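Side-chain contacts in diaminobutyrate-pyruvate transaminase and L-2,4-diaminobutyrate decarboxylase (Vibrio parahaemolyticus, PDB 2QMA), which probably joins a transaminase with a pyridoxal-phosphate-dependent decarboxylase acting on L-2,4-diaminobutyrate, of which this chain is the C-terminal, decarboxylase-like part: residues K76-P79 and L80-I84; T139-E142 and Q143-N147; A420-L424 and S425-F429. All coordinates share one frame; numbering follows the deposited sequence.

Interaction 1 of 3, residues K76-P79 and L80-I84; sequences KNAP and LKSVI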
ATOM      1  N   LYS A  76      15.359 -25.138   0.361  1.00 22.47           N
ATOM      2  CA  LYS A  76      15.806 -24.878   1.730  1.00 21.80           C
ATOM      3  C   LYS A  76      14.823 -25.513   2.700  1.00 21.70           C
ATOM      4  O   LYS A  76      15.198 -26.425   3.424  1.00 20.94           O
ATOM      5  CB  LYS A  76      15.955 -23.381   1.988  1.00 22.53           C
ATOM      6  CG  LYS A  76      16.588 -23.059   3.323  1.00 23.48           C
ATOM      7  CD  LYS A  76      17.075 -21.623   3.291  1.00 23.88           C
ATOM      8  CE  LYS A  76      17.679 -21.236   4.621  1.00 24.68           C
ATOM      9  NZ  LYS A  76      18.322 -19.885   4.508  1.00 26.35           N
ATOM     10  N   ASN A  77      13.561 -25.054   2.672  1.00 21.78           N
ATOM     11  CA  ASN A  77      12.469 -25.584   3.517  1.00 21.79           C
ATOM     12  C   ASN A  77      12.869 -25.791   4.982  1.00 22.19           C
ATOM     13  O   ASN A  77      12.646 -26.871   5.553  1.00 21.92           O
ATOM     14  CB  ASN A  77      11.885 -26.865   2.886  1.00 22.10           C
ATOM     15  CG  ASN A  77      11.514 -26.664   1.423  1.00 22.83           C
ATOM     16  OD1 ASN A  77      11.113 -25.566   1.041  1.00 25.92           O
ATOM     17  ND2 ASN A  77      11.676 -27.711   0.593  1.00 20.79           N
ATOM     18  N   ALA A  78      13.473 -24.748   5.565  1.00 21.71           N
ATOM     19  CA  ALA A  78      14.013 -24.788   6.926  1.00 21.69           C
ATOM     20  C   ALA A  78      12.973 -24.403   7.990  1.00 21.12           C
ATOM     21  O   ALA A  78      11.975 -23.739   7.671  1.00 21.00           O
ATOM     22  CB  ALA A  78      15.270 -23.869   7.031  1.00 21.59           C
ATOM     23  N   PRO A  79      13.212 -24.805   9.265  1.00 20.74           N
ATOM     24  CA  PRO A  79      12.297 -24.399  10.328  1.00 19.50           C
ATOM     25  C   PRO A  79      12.269 -22.884  10.449  1.00 18.45           C
ATOM     26  O   PRO A  79      13.288 -22.207  10.216  1.00 17.23           O
ATOM     27  CB  PRO A  79      12.892 -25.021  11.602  1.00 19.77           C
ATOM     28  CG  PRO A  79      14.259 -25.519  11.234  1.00 21.28           C
ATOM     29  CD  PRO A  79      14.329 -25.646   9.752  1.00 20.25           C
ATOM     30  N   LEU A  80      11.102 -22.368  10.817  1.00 18.43           N
ATOM     31  CA  LEU A  80      10.841 -20.915  10.727  1.00 18.47           C
ATOM     32  C   LEU A  80      11.825 -20.136  11.604  1.00 18.73           C
ATOM     33  O   LEU A  80      12.349 -19.106  11.194  1.00 19.42           O
ATOM     34  CB  LEU A  80       9.390 -20.585  11.095  1.00 18.12           C
ATOM     35  CG  LEU A  80       8.967 -19.100  11.074  1.00 17.88           C
ATOM     36  CD1 LEU A  80       9.529 -18.389   9.851  1.00 18.99           C
ATOM     37  CD2 LEU A  80       7.456 -19.002  11.082  1.00 18.26           C
ATOM     38  N   LYS A  81      12.080 -20.625  12.808  1.00 19.15           N
ATOM     39  CA  LYS A  81      12.993 -19.916  13.692  1.00 19.71           C
ATOM     40  C   LYS A  81      14.400 -19.767  13.092  1.00 19.87           C
ATOM     41  O   LYS A  81      15.034 -18.730  13.283  1.00 20.05           O
ATOM     42  CB  LYS A  81      13.026 -20.561  15.087  1.00 19.95           C
ATOM     43  CG  LYS A  81      11.796 -20.260  15.942  1.00 18.29           C
ATOM     44  CD  LYS A  81      11.720 -21.127  17.206  1.00 21.08           C
ATOM     45  CE  LYS A  81      10.359 -20.931  17.876  1.00 22.57           C
ATOM     46  NZ  LYS A  81      10.403 -21.341  19.311  1.00 24.10           N
ATOM     47  N   SER A  82      14.889 -20.776  12.362  1.00 20.22           N
ATOM     48  CA  SER A  82      16.223 -20.648  11.734  1.00 20.48           C
ATOM     49  C   SER A  82      16.205 -19.626  10.579  1.00 19.72           C
ATOM     50  O   SER A  82      17.170 -18.885  10.388  1.00 19.09           O
ATOM     51  CB  SER A  82      16.866 -21.999  11.357  1.00 21.03           C
ATOM     52  OG  SER A  82      16.246 -22.637  10.252  1.00 24.75           O
ATOM     53  N   VAL A  83      15.099 -19.585   9.838  1.00 18.07           N
ATOM     54  CA  VAL A  83      14.930 -18.625   8.752  1.00 17.66           C
ATOM     55  C   VAL A  83      14.918 -17.203   9.326  1.00 17.79           C
ATOM     56  O   VAL A  83      15.520 -16.282   8.742  1.00 17.41           O
ATOM     57  CB  VAL A  83      13.636 -18.878   7.965  1.00 16.40           C
ATOM     58  CG1 VAL A  83      13.450 -17.779   6.901  1.00 16.68           C
ATOM     59  CG2 VAL A  83      13.638 -20.304   7.298  1.00 15.34           C
ATOM     60  N   ILE A  84      14.229 -17.043  10.460  1.00 17.96           N
ATOM     61  CA  ILE A  84      14.225 -15.790  11.203  1.00 17.74           C
ATOM     62  C   ILE A  84      15.659 -15.415  11.596  1.00 18.17           C
ATOM     63  O   ILE A  84      16.038 -14.262  11.492  1.00 17.77           O
ATOM     64  CB  ILE A  84      13.322 -15.859  12.465  1.00 18.25           C
ATOM     65  CG1 ILE A  84      11.840 -15.812  12.055  1.00 16.88           C
ATOM     66  CG2 ILE A  84      13.610 -14.711  13.414  1.00 16.25           C
ATOM     67  CD1 ILE A  84      10.897 -16.356  13.133  1.00 20.89           C
TER

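Interaction 2 of 3, residues T139-E142 and Q143-N147; sequences TYVE and QKVVN. With EDO (1,2-ethanediol), chain C.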
ATOM      1  N   THR A 139     -13.121  -1.300  10.226  1.00 14.22           N
ATOM      2  CA  THR A 139     -13.816  -0.271   9.427  1.00 14.52           C
ATOM      3  C   THR A 139     -14.157   0.924  10.295  1.00 13.77           C
ATOM      4  O   THR A 139     -13.961   2.063   9.886  1.00 11.70           O
ATOM      5  CB  THR A 139     -15.064  -0.841   8.777  1.00 13.96           C
ATOM      6  OG1 THR A 139     -14.640  -1.751   7.744  1.00 18.37           O
ATOM      7  CG2 THR A 139     -15.897   0.282   8.172  1.00 16.99           C
ATOM      8  N   TYR A 140     -14.652   0.654  11.504  1.00 13.32           N
ATOM      9  CA  TYR A 140     -15.067   1.734  12.379  1.00 14.70           C
ATOM     10  C   TYR A 140     -13.854   2.468  12.956  1.00 14.58           C
ATOM     11  O   TYR A 140     -13.906   3.684  13.113  1.00 15.06           O
ATOM     12  CB  TYR A 140     -15.947   1.192  13.490  1.00 15.87           C
ATOM     13  CG  TYR A 140     -17.245   0.582  13.047  1.00 16.12           C
ATOM     14  CD1 TYR A 140     -18.106   1.247  12.171  1.00 17.47           C
ATOM     15  CD2 TYR A 140     -17.645  -0.657  13.551  1.00 18.48           C
ATOM     16  CE1 TYR A 140     -19.321   0.673  11.804  1.00 18.49           C
ATOM     17  CE2 TYR A 140     -18.865  -1.218  13.198  1.00 16.37           C
ATOM     18  CZ  TYR A 140     -19.676  -0.569  12.330  1.00 16.98           C
ATOM     19  OH  TYR A 140     -20.876  -1.160  11.985  1.00 17.88           O
ATOM     20  N   VAL A 141     -12.771   1.731  13.247  1.00 14.35           N
ATOM     21  CA  VAL A 141     -11.502   2.345  13.686  1.00 14.08           C
ATOM     22  C   VAL A 141     -11.018   3.350  12.644  1.00 13.81           C
ATOM     23  O   VAL A 141     -10.753   4.497  12.988  1.00 12.80           O
ATOM     24  CB  VAL A 141     -10.400   1.305  13.999  1.00 14.18           C
ATOM     25  CG1 VAL A 141      -9.008   1.952  14.180  1.00 15.06           C
ATOM     26  CG2 VAL A 141     -10.803   0.457  15.283  1.00 14.12           C
ATOM     27  N   GLU A 142     -10.901   2.906  11.385  1.00 13.75           N
ATOM     28  CA  GLU A 142     -10.519   3.805  10.284  1.00 13.53           C
ATOM     29  C   GLU A 142     -11.442   5.052  10.221  1.00 13.95           C
ATOM     30  O   GLU A 142     -10.941   6.200  10.151  1.00 13.89           O
ATOM     31  CB  GLU A 142     -10.487   3.096   8.918  1.00 13.20           C
ATOM     32  CG  GLU A 142      -9.950   4.076   7.871  1.00 16.57           C
ATOM     33  CD  GLU A 142      -9.585   3.507   6.534  1.00 22.35           C
ATOM     34  OE1 GLU A 142      -8.917   2.448   6.460  1.00 22.08           O
ATOM     35  OE2 GLU A 142      -9.919   4.202   5.543  1.00 27.46           O
ATOM     36  N   GLN A 143     -12.772   4.856  10.232  1.00 13.70           N
ATOM     37  CA  GLN A 143     -13.658   6.019  10.154  1.00 14.75           C
ATOM     38  C   GLN A 143     -13.483   6.993  11.350  1.00 14.32           C
ATOM     39  O   GLN A 143     -13.508   8.207  11.189  1.00 14.87           O
ATOM     40  CB  GLN A 143     -15.121   5.614  10.006  1.00 14.15           C
ATOM     41  CG  GLN A 143     -16.018   6.826   9.636  1.00 16.86           C
ATOM     42  CD  GLN A 143     -15.740   7.390   8.223  1.00 19.07           C
ATOM     43  OE1 GLN A 143     -15.766   6.663   7.240  1.00 18.03           O
ATOM     44  NE2 GLN A 143     -15.477   8.696   8.139  1.00 17.34           N
ATOM     45  N   LYS A 144     -13.319   6.440  12.536  1.00 13.81           N
ATOM     46  CA  LYS A 144     -13.073   7.205  13.768  1.00 14.01           C
ATOM     47  C   LYS A 144     -11.830   8.111  13.591  1.00 13.82           C
ATOM     48  O   LYS A 144     -11.871   9.305  13.920  1.00 13.07           O
ATOM     49  CB  LYS A 144     -12.861   6.218  14.940  1.00 13.62           C
ATOM     50  CG  LYS A 144     -12.314   6.796  16.254  1.00 14.01           C
ATOM     51  CD  LYS A 144     -13.128   7.968  16.823  1.00 15.93           C
ATOM     52  CE  LYS A 144     -12.733   8.207  18.292  1.00 14.48           C
ATOM     53  NZ  LYS A 144     -13.313   9.483  18.884  1.00 16.19           N
ATOM     54  N   VAL A 145     -10.727   7.502  13.126  1.00 14.75           N
ATOM     55  CA  VAL A 145      -9.450   8.219  12.947  1.00 14.84           C
ATOM     56  C   VAL A 145      -9.637   9.289  11.865  1.00 15.83           C
ATOM     57  O   VAL A 145      -9.153  10.434  12.008  1.00 15.50           O
ATOM     58  CB  VAL A 145      -8.293   7.252  12.560  1.00 15.21           C
ATOM     59  CG1 VAL A 145      -7.055   8.020  12.067  1.00 13.46           C
ATOM     60  CG2 VAL A 145      -7.937   6.292  13.682  1.00 13.27           C
ATOM     61  N   VAL A 146     -10.343   8.918  10.785  1.00 15.67           N
ATOM     62  CA  VAL A 146     -10.627   9.881   9.701  1.00 14.95           C
ATOM     63  C   VAL A 146     -11.422  11.088  10.242  1.00 15.40           C
ATOM     64  O   VAL A 146     -11.111  12.252   9.929  1.00 13.84           O
ATOM     65  CB  VAL A 146     -11.359   9.220   8.487  1.00 14.43           C
ATOM     66  CG1 VAL A 146     -11.958  10.311   7.595  1.00 17.05           C
ATOM     67  CG2 VAL A 146     -10.357   8.407   7.640  1.00 13.20           C
ATOM     68  N   ASN A 147     -12.482  10.796  11.002  1.00 14.91           N
ATOM     69  CA  ASN A 147     -13.320  11.844  11.593  1.00 16.48           C
ATOM     70  C   ASN A 147     -12.503  12.761  12.489  1.00 15.69           C
ATOM     71  O   ASN A 147     -12.648  13.990  12.448  1.00 16.43           O
ATOM     72  CB  ASN A 147     -14.475  11.232  12.407  1.00 15.44           C
ATOM     73  CG  ASN A 147     -15.524  10.547  11.540  1.00 17.50           C
ATOM     74  OD1 ASN A 147     -16.351   9.816  12.069  1.00 19.43           O
ATOM     75  ND2 ASN A 147     -15.510  10.790  10.224  1.00 14.44           N
TER
HETATM   76  C1  EDO C 961     -15.097  11.766  16.591  1.00 25.06           C
HETATM   77  O1  EDO C 961     -15.357  10.400  17.007  1.00 24.73           O
HETATM   78  C2  EDO C 961     -13.627  12.051  16.292  1.00 24.75           C
HETATM   79  O2  EDO C 961     -12.797  11.729  17.408  1.00 24.89           O

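Interaction 3 of 3, residues A420-L424 and S425-F429; sequences AEPSL and STVLF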
ATOM      1  N   ALA A 420      20.901  27.716   3.318  1.00 24.87           N
ATOM      2  CA  ALA A 420      19.530  28.248   3.437  1.00 24.98           C
ATOM      3  C   ALA A 420      19.151  28.425   4.898  1.00 25.49           C
ATOM      4  O   ALA A 420      19.676  27.737   5.787  1.00 24.64           O
ATOM      5  CB  ALA A 420      18.513  27.329   2.727  1.00 25.47           C
ATOM      6  N   GLU A 421      18.258  29.374   5.162  1.00 25.29           N
ATOM      7  CA  GLU A 421      17.758  29.527   6.508  1.00 25.80           C
ATOM      8  C   GLU A 421      16.638  28.516   6.592  1.00 25.68           C
ATOM      9  O   GLU A 421      15.807  28.451   5.670  1.00 26.68           O
ATOM     10  CB  GLU A 421      17.261  30.962   6.765  1.00 25.79           C
ATOM     11  CG  GLU A 421      18.365  32.044   6.811  1.00 25.81           C
ATOM     12  CD  GLU A 421      19.475  31.782   7.827  1.00 29.79           C
ATOM     13  OE1 GLU A 421      19.223  31.121   8.872  1.00 29.85           O
ATOM     14  OE2 GLU A 421      20.622  32.235   7.564  1.00 30.24           O
ATOM     15  N   PRO A 422      16.601  27.701   7.677  1.00 24.98           N
ATOM     16  CA  PRO A 422      15.607  26.618   7.717  1.00 24.42           C
ATOM     17  C   PRO A 422      14.178  27.122   7.844  1.00 24.13           C
ATOM     18  O   PRO A 422      13.961  28.193   8.397  1.00 24.33           O
ATOM     19  CB  PRO A 422      15.978  25.830   8.984  1.00 24.27           C
ATOM     20  CG  PRO A 422      17.343  26.289   9.372  1.00 25.28           C
ATOM     21  CD  PRO A 422      17.464  27.700   8.872  1.00 24.88           C
ATOM     22  N   SER A 423      13.220  26.326   7.370  1.00 24.07           N
ATOM     23  CA  SER A 423      11.791  26.662   7.449  1.00 23.79           C
ATOM     24  C   SER A 423      11.013  25.608   8.216  1.00 22.93           C
ATOM     25  O   SER A 423       9.918  25.852   8.724  1.00 22.98           O
ATOM     26  CB  SER A 423      11.213  26.840   6.046  1.00 24.54           C
ATOM     27  OG  SER A 423      11.932  27.883   5.366  1.00 28.71           O
ATOM     28  N   LEU A 424      11.584  24.421   8.340  1.00 21.57           N
ATOM     29  CA  LEU A 424      10.895  23.372   9.079  1.00 20.59           C
ATOM     30  C   LEU A 424      11.933  22.577   9.861  1.00 19.88           C
ATOM     31  O   LEU A 424      12.466  23.079  10.859  1.00 18.56           O
ATOM     32  CB  LEU A 424      10.034  22.491   8.150  1.00 20.28           C
ATOM     33  CG  LEU A 424       8.663  22.075   8.726  1.00 22.06           C
ATOM     34  CD1 LEU A 424       7.723  21.704   7.617  1.00 22.45           C
ATOM     35  CD2 LEU A 424       8.816  20.899   9.722  1.00 24.81           C
ATOM     36  N   SER A 425      12.216  21.359   9.427  1.00 19.10           N
ATOM     37  CA  SER A 425      13.250  20.563  10.127  1.00 19.66           C
ATOM     38  C   SER A 425      14.400  20.102   9.229  1.00 20.15           C
ATOM     39  O   SER A 425      15.153  19.158   9.596  1.00 19.51           O
ATOM     40  CB  SER A 425      12.615  19.403  10.911  1.00 20.24           C
ATOM     41  OG  SER A 425      12.221  18.321  10.075  1.00 20.61           O
ATOM     42  N   THR A 426      14.557  20.759   8.070  1.00 19.61           N
ATOM     43  CA  THR A 426      15.703  20.480   7.199  1.00 20.12           C
ATOM     44  C   THR A 426      16.810  21.542   7.359  1.00 20.82           C
ATOM     45  O   THR A 426      16.544  22.728   7.677  1.00 19.81           O
ATOM     46  CB  THR A 426      15.331  20.341   5.664  1.00 20.17           C
ATOM     47  OG1 THR A 426      14.881  21.605   5.150  1.00 21.12           O
ATOM     48  CG2 THR A 426      14.264  19.277   5.433  1.00 18.86           C
ATOM     49  N   VAL A 427      18.050  21.118   7.111  1.00 20.39           N
ATOM     50  CA  VAL A 427      19.165  22.039   7.092  1.00 21.24           C
ATOM     51  C   VAL A 427      19.978  21.780   5.820  1.00 20.97           C
ATOM     52  O   VAL A 427      20.318  20.654   5.530  1.00 21.37           O
ATOM     53  CB  VAL A 427      20.043  21.888   8.356  1.00 21.37           C
ATOM     54  CG1 VAL A 427      21.288  22.796   8.286  1.00 22.91           C
ATOM     55  CG2 VAL A 427      19.239  22.220   9.598  1.00 21.71           C
ATOM     56  N   LEU A 428      20.294  22.853   5.098  1.00 20.97           N
ATOM     57  CA  LEU A 428      20.993  22.787   3.829  1.00 20.11           C
ATOM     58  C   LEU A 428      22.329  23.510   3.942  1.00 20.23           C
ATOM     59  O   LEU A 428      22.395  24.694   4.300  1.00 19.37           O
ATOM     60  CB  LEU A 428      20.122  23.372   2.693  1.00 20.70           C
ATOM     61  CG  LEU A 428      18.770  22.689   2.428  1.00 19.12           C
ATOM     62  CD1 LEU A 428      17.907  23.427   1.403  1.00 25.11           C
ATOM     63  CD2 LEU A 428      18.915  21.201   1.999  1.00 23.97           C
ATOM     64  N   PHE A 429      23.405  22.772   3.668  1.00 21.17           N
ATOM     65  CA  PHE A 429      24.750  23.265   3.919  1.00 21.31           C
ATOM     66  C   PHE A 429      25.750  22.453   3.133  1.00 21.64           C
ATOM     67  O   PHE A 429      25.392  21.515   2.461  1.00 22.32           O
ATOM     68  CB  PHE A 429      25.055  23.158   5.418  1.00 21.60           C
ATOM     69  CG  PHE A 429      25.280  21.742   5.893  1.00 22.48           C
ATOM     70  CD1 PHE A 429      26.582  21.271   6.141  1.00 23.73           C
ATOM     71  CD2 PHE A 429      24.208  20.883   6.100  1.00 23.16           C
ATOM     72  CE1 PHE A 429      26.810  19.962   6.591  1.00 24.66           C
ATOM     73  CE2 PHE A 429      24.416  19.572   6.567  1.00 26.09           C
ATOM     74  CZ  PHE A 429      25.725  19.116   6.803  1.00 23.91           C
TER
HETATM   75  O   HOH W   1      19.200  25.348   6.302  1.00 30.05           O
HETATM   76  O   HOH W   2      14.133  23.703   7.112  1.00 25.82           O

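Interaction 1 of 3, residues K76-P79 and L80-I84
Pro-79 meets Ser-82 and Val-83 across the first turn of helix 80-92, a worked example of how one carbonyl can serve the start of a helix twice. Pro-79, at the N-cap position, gives its carbonyl to the first backbone bond of the helix, in which Val-83 N donates to Pro-79 O at 3.2 Å. The hydroxyl of Ser-82 adds a second donor, OG to Pro-79 O 3.0 Å, from a direction tilted 17° from the plane of that carbonyl. With chi1 at 72°, OG sits between its own backbone N and carbonyl carbon and is thereby folded back over the start of the helix, where Pro-79 CG and CD also lie alongside it. Ser-82 N adds a weak bond to the same acceptor. Beyond the hydroxyl, Ala-78 CB lies 3.9 Å from Val-83 CG2, the methyl beside the backbone N of Val-83, in a small apolar touch. The carbonyl of Ala-78 is turned to a different use, accepting from Asn-386 ND2 of the second subunit, while Val-83 packs on Gln-385 of that subunit. Two donors on one oxygen probably limit rotation of the Pro-79 carbonyl, and the polar hydroxyl of Ser-82 is satisfied locally beside the subunit interface.

Interaction 2 of 3, residues T139-E142 and Q143-N147
Three torsions near 180° set the long side chains of this alpha-helical turn: in Glu-142, Gln-143 and Lys-144 alike, CG lies anti to the backbone N, and what differs is the next bond. Glu-142 runs on extended (chi2 168°), whereas Gln-143 and Lys-144 bend there. In Lys-144 the bend at chi2, 55°, swings CD toward the following turn, beside a bound 1,2-ethanediol, probably from the crystallisation liquor. NZ donates to both diol oxygens, O2 at 2.7 Å and O1 at 2.9 Å, and also to Asn-69 O of the second subunit. Gln-143 CB lies 3.7 Å from Thr-139 O, while its NE2 is hydrogen-bonded to Asp-160 OD1. Backbone bonds from i+4 to i hold the turn, as in Lys-144 N to Tyr-140 O, 2.9 Å. Val-145 and Val-146 each bring CG2 close to the carbonyl oxygen one turn back: Val-145 CG2 is 3.4 Å from Val-141 O, the acceptor of its own N-H. Val-141 CG1 and Val-145 CG2 meet only loosely, at 4.5 Å. Around helix 136-152, Glu-142 OE1 makes a salt bridge to Lys-373 NZ and OE2 accepts from Phe-163 N; Val-146 packs on strand 160-164, and Val-141 and Val-145 on helix 377-386.

Interaction 3 of 3, residues A420-L424 and S425-F429
The contact lies in the beta-hairpin that links strand 416-418 to strand 426-431 of the four-stranded antiparallel sheet, where loop 420-424 folds back along the start of the second strand. The two limbs run 166° apart in direction, and the spacing between them is bridged largely by water. One water accepts from Leu-428 N at 3.0 Å and donates to Ala-420 O. A second, nearer the bend, accepts from Ser-423 N at 2.8 Å and donates to Thr-426 O, so that backbone groups too far apart to pair directly are still linked. Side chains also meet directly. Pro-422 directs CB toward the strand, with CB 3.4 Å from Thr-426 O and CG at the longer distance of 4.5 Å from Val-427 CG2. Farther along, Ala-420 CB meets the Leu-428 methyl CD1 at 4.2 Å; chi1 of Leu-428 is -60°, which sets CG beside its backbone N, and the branch continues to CD1 next to the alanine.

Outside the hairpin, Pro-422, Ser-425 and Val-427 all lie on Thr-403 of helix 389-411, while Leu-428 touches strand 458-462. The side chain of Ser-425 is about 9 Å from that of Lys-325, the predicted attachment point of the pyridoxal phosphate, which is not attached here. This places the bend near the probable cofactor site, although no direct part in it follows from the distance.

At the bend itself, Leu-424 lays its methyl CD2 3.4 Å from Ser-425 N, the next residue's amide. Ser-425 turns away: its chi1 of 76° puts OG between its own backbone N and carbonyl carbon, and that oxygen is hydrogen-bonded to both Tyr-297 OH and Ile-472 O.

From the N terminus the three contacts follow one another in series, each local, so none encloses or crosses another. Interaction 1 marks where the loop after helix 61-69 gives way to helix 80-92. Interaction 2 lies wholly within helix 136-152 and closes no loop; some of the same side chains carry the helix onto strand 160-164, at the edge of the seven-stranded mixed sheet. Interaction 3 closes the turn between two strands of the smaller antiparallel sheet. The first two both touch the second subunit, whereas the third does not. The centres of interactions 1 and 3 lie about 46 Å apart; interaction 3 is on the opposite side of the chain's centre from both of the others.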